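Local coordinates for protein arginine--tRNA ligase (Campylobacter jejuni, PDB 3FNR) that catalyses the ATP-dependent attachment of L-arginine to its cognate tRNA, releasing AMP and diphosphate, as a monomeric class I aminoacyl-tRNA synthetase, at residues A[341-346]-A[405-410]. The protein carries 1 engineered substitution. Numbering follows the deposited sequence.
Sequences NYAHAR and NLAANF
Phe410 reaches across to Ala343 and carries most of this contact, its CD2 resting 3.6 Å from the Ala343 CB. One atom further round the ring, Phe410 CE2 comes within 3.4 Å of the carbonyl O of Ala343, which it meets obliquely. The CB methylene of Arg346, one helical turn on, closes against the rim: it lies near the ring plane, 3.9 Å from Phe410 CE2. The ring gets there because CG stands anti to the backbone N (chi1 166°), which carries the phenyl across the gap to the neighbouring helix. One turn before Phe410, Ala407 contributes a methyl-to-methyl touch, CB to Ala343 CB at 4.1 Å. No hydrogen bond joins the two segments; methyl and ring contacts make up most of the packing.

Arg346 then leaves the ring. Its CD lies over one face of the Tyr342 ring, 3.5 Å above the plane and offset toward the rim, and a further bend at chi3 turns the guanidinium away, where NH2 is hydrogen-bonded to Asn415 OD1 and His411 ND1 on the helix that bears Phe410. This polar grip beside the apolar one ties the same two helices a second time. Phe410 also meets Phe432 edge-to-face, and Ile439 touches Ala343, bringing helix 425-445 into the same core.

Ala343 and Ala407 mark the place where the backbones of the two segments come nearest; the segment axes pass 9.3 Å apart at 47°. The arrangement joins helices 336-353 and 398-416 within the DALR anticodon-binding domain, the C-terminal helical bundle characteristic of arginyl-tRNA synthetases and related class I enzymes.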
ATOM      1  N   ASN A 341      13.983  -4.335 -15.322  1.00 36.43           N
ATOM      2  CA  ASN A 341      13.950  -3.216 -16.280  1.00 38.41           C
ATOM      3  C   ASN A 341      14.921  -3.413 -17.441  1.00 41.02           C
ATOM      4  O   ASN A 341      14.611  -3.062 -18.586  1.00 48.42           O
ATOM      5  CB  ASN A 341      14.258  -1.868 -15.595  1.00 37.14           C
ATOM      6  CG  ASN A 341      13.004  -1.100 -15.183  1.00 41.85           C
ATOM      7  OD1 ASN A 341      11.964  -1.169 -15.839  1.00 43.19           O
ATOM      8  ND2 ASN A 341      13.115  -0.331 -14.102  1.00 47.91           N
ATOM      9  N   TYR A 342      16.093  -3.967 -17.138  1.00 41.96           N
ATOM     10  CA  TYR A 342      17.111  -4.245 -18.151  1.00 43.77           C
ATOM     11  C   TYR A 342      16.599  -5.228 -19.209  1.00 44.38           C
ATOM     12  O   TYR A 342      16.856  -5.033 -20.391  1.00 42.27           O
ATOM     13  CB  TYR A 342      18.419  -4.743 -17.518  1.00 46.49           C
ATOM     14  CG  TYR A 342      19.583  -4.787 -18.491  1.00 50.66           C
ATOM     15  CD1 TYR A 342      19.778  -3.763 -19.421  1.00 41.43           C
ATOM     16  CD2 TYR A 342      20.491  -5.847 -18.476  1.00 48.71           C
ATOM     17  CE1 TYR A 342      20.831  -3.803 -20.322  1.00 48.89           C
ATOM     18  CE2 TYR A 342      21.553  -5.895 -19.374  1.00 51.29           C
ATOM     19  CZ  TYR A 342      21.715  -4.865 -20.291  1.00 51.51           C
ATOM     20  OH  TYR A 342      22.763  -4.894 -21.182  1.00 57.83           O
ATOM     21  N   ALA A 343      15.847  -6.242 -18.778  1.00 41.24           N
ATOM     22  CA  ALA A 343      15.196  -7.180 -19.690  1.00 40.41           C
ATOM     23  C   ALA A 343      14.274  -6.453 -20.662  1.00 42.85           C
ATOM     24  O   ALA A 343      14.369  -6.648 -21.876  1.00 46.09           O
ATOM     25  CB  ALA A 343      14.433  -8.230 -18.908  1.00 39.73           C
ATOM     26  N   HIS A 344      13.421  -5.588 -20.115  1.00 42.35           N
ATOM     27  CA  HIS A 344      12.472  -4.801 -20.887  1.00 39.91           C
ATOM     28  C   HIS A 344      13.170  -3.848 -21.871  1.00 44.15           C
ATOM     29  O   HIS A 344      12.770  -3.751 -23.035  1.00 43.58           O
ATOM     30  CB  HIS A 344      11.552  -4.016 -19.937  1.00 41.66           C
ATOM     31  CG  HIS A 344      10.409  -3.344 -20.628  1.00 38.10           C
ATOM     32  ND1 HIS A 344      10.475  -2.046 -21.079  1.00 38.53           N
ATOM     33  CD2 HIS A 344       9.182  -3.801 -20.972  1.00 38.44           C
ATOM     34  CE1 HIS A 344       9.332  -1.725 -21.662  1.00 40.66           C
ATOM     35  NE2 HIS A 344       8.530  -2.772 -21.609  1.00 43.58           N
ATOM     36  N   ALA A 345      14.210  -3.161 -21.392  1.00 43.71           N
ATOM     37  CA  ALA A 345      15.005  -2.233 -22.205  1.00 43.54           C
ATOM     38  C   ALA A 345      15.789  -2.947 -23.314  1.00 44.33           C
ATOM     39  O   ALA A 345      15.912  -2.433 -24.424  1.00 43.54           O
ATOM     40  CB  ALA A 345      15.951  -1.437 -21.323  1.00 39.28           C
ATOM     41  N   ARG A 346      16.308  -4.132 -23.000  1.00 42.10           N
ATOM     42  CA  ARG A 346      17.037  -4.954 -23.958  1.00 43.20           C
ATOM     43  C   ARG A 346      16.152  -5.345 -25.145  1.00 44.66           C
ATOM     44  O   ARG A 346      16.612  -5.348 -26.293  1.00 48.79           O
ATOM     45  CB  ARG A 346      17.613  -6.186 -23.257  1.00 45.79           C
ATOM     46  CG  ARG A 346      18.944  -6.630 -23.799  1.00 58.35           C
ATOM     47  CD  ARG A 346      20.016  -6.788 -22.741  1.00 54.50           C
ATOM     48  NE  ARG A 346      20.033  -8.094 -22.088  1.00 59.53           N
ATOM     49  CZ  ARG A 346      20.681  -9.171 -22.533  1.00 56.08           C
ATOM     50  NH1 ARG A 346      21.374  -9.138 -23.665  1.00 52.79           N
ATOM     51  NH2 ARG A 346      20.629 -10.298 -21.836  1.00 47.77           N
ATOM     52  N   ASN A 405      12.144 -14.309 -12.080  1.00 41.30           N
ATOM     53  CA  ASN A 405      12.403 -15.504 -12.859  1.00 43.16           C
ATOM     54  C   ASN A 405      12.258 -15.261 -14.358  1.00 41.09           C
ATOM     55  O   ASN A 405      13.043 -15.775 -15.146  1.00 44.04           O
ATOM     56  CB  ASN A 405      11.500 -16.644 -12.398  1.00 45.96           C
ATOM     57  CG  ASN A 405      11.782 -17.070 -10.967  1.00 59.18           C
ATOM     58  OD1 ASN A 405      12.933 -17.089 -10.519  1.00 65.48           O
ATOM     59  ND2 ASN A 405      10.728 -17.422 -10.243  1.00 66.08           N
ATOM     60  N   LEU A 406      11.270 -14.463 -14.745  1.00 40.12           N
ATOM     61  CA  LEU A 406      11.060 -14.135 -16.155  1.00 34.53           C
ATOM     62  C   LEU A 406      12.212 -13.311 -16.729  1.00 37.14           C
ATOM     63  O   LEU A 406      12.613 -13.520 -17.882  1.00 33.78           O
ATOM     64  CB  LEU A 406       9.742 -13.391 -16.335  1.00 31.71           C
ATOM     65  CG  LEU A 406       9.305 -12.928 -17.732  1.00 37.87           C
ATOM     66  CD1 LEU A 406       9.094 -14.099 -18.676  1.00 36.09           C
ATOM     67  CD2 LEU A 406       8.036 -12.130 -17.618  1.00 33.51           C
ATOM     68  N   ALA A 407      12.742 -12.380 -15.933  1.00 38.07           N
ATOM     69  CA  ALA A 407      13.878 -11.560 -16.369  1.00 39.36           C
ATOM     70  C   ALA A 407      15.132 -12.422 -16.510  1.00 41.71           C
ATOM     71  O   ALA A 407      15.859 -12.288 -17.491  1.00 41.39           O
ATOM     72  CB  ALA A 407      14.134 -10.423 -15.413  1.00 42.34           C
ATOM     73  N   ALA A 408      15.357 -13.305 -15.535  1.00 32.39           N
ATOM     74  CA  ALA A 408      16.499 -14.213 -15.543  1.00 34.58           C
ATOM     75  C   ALA A 408      16.483 -15.084 -16.799  1.00 39.56           C
ATOM     76  O   ALA A 408      17.474 -15.150 -17.522  1.00 39.97           O
ATOM     77  CB  ALA A 408      16.492 -15.091 -14.296  1.00 30.36           C
ATOM     78  N   ASN A 409      15.341 -15.724 -17.050  1.00 37.28           N
ATOM     79  CA  ASN A 409      15.159 -16.589 -18.202  1.00 37.66           C
ATOM     80  C   ASN A 409      15.247 -15.854 -19.527  1.00 37.55           C
ATOM     81  O   ASN A 409      15.847 -16.374 -20.462  1.00 37.47           O
ATOM     82  CB  ASN A 409      13.850 -17.352 -18.091  1.00 40.96           C
ATOM     83  CG  ASN A 409      13.855 -18.319 -16.943  1.00 37.38           C
ATOM     84  OD1 ASN A 409      14.885 -18.898 -16.611  1.00 47.09           O
ATOM     85  ND2 ASN A 409      12.706 -18.489 -16.311  1.00 41.39           N
ATOM     86  N   PHE A 410      14.677 -14.649 -19.606  1.00 34.76           N
ATOM     87  CA  PHE A 410      14.843 -13.827 -20.805  1.00 34.88           C
ATOM     88  C   PHE A 410      16.308 -13.526 -21.084  1.00 37.45           C
ATOM     89  O   PHE A 410      16.786 -13.772 -22.187  1.00 44.19           O
ATOM     90  CB  PHE A 410      14.094 -12.493 -20.745  1.00 31.01           C
ATOM     91  CG  PHE A 410      14.531 -11.532 -21.822  1.00 35.99           C
ATOM     92  CD1 PHE A 410      14.118 -11.717 -23.132  1.00 29.34           C
ATOM     93  CD2 PHE A 410      15.395 -10.474 -21.535  1.00 36.35           C
ATOM     94  CE1 PHE A 410      14.544 -10.861 -24.144  1.00 34.16           C
ATOM     95  CE2 PHE A 410      15.826  -9.612 -22.534  1.00 37.21           C
ATOM     96  CZ  PHE A 410      15.407  -9.807 -23.839  1.00 35.78           C
TER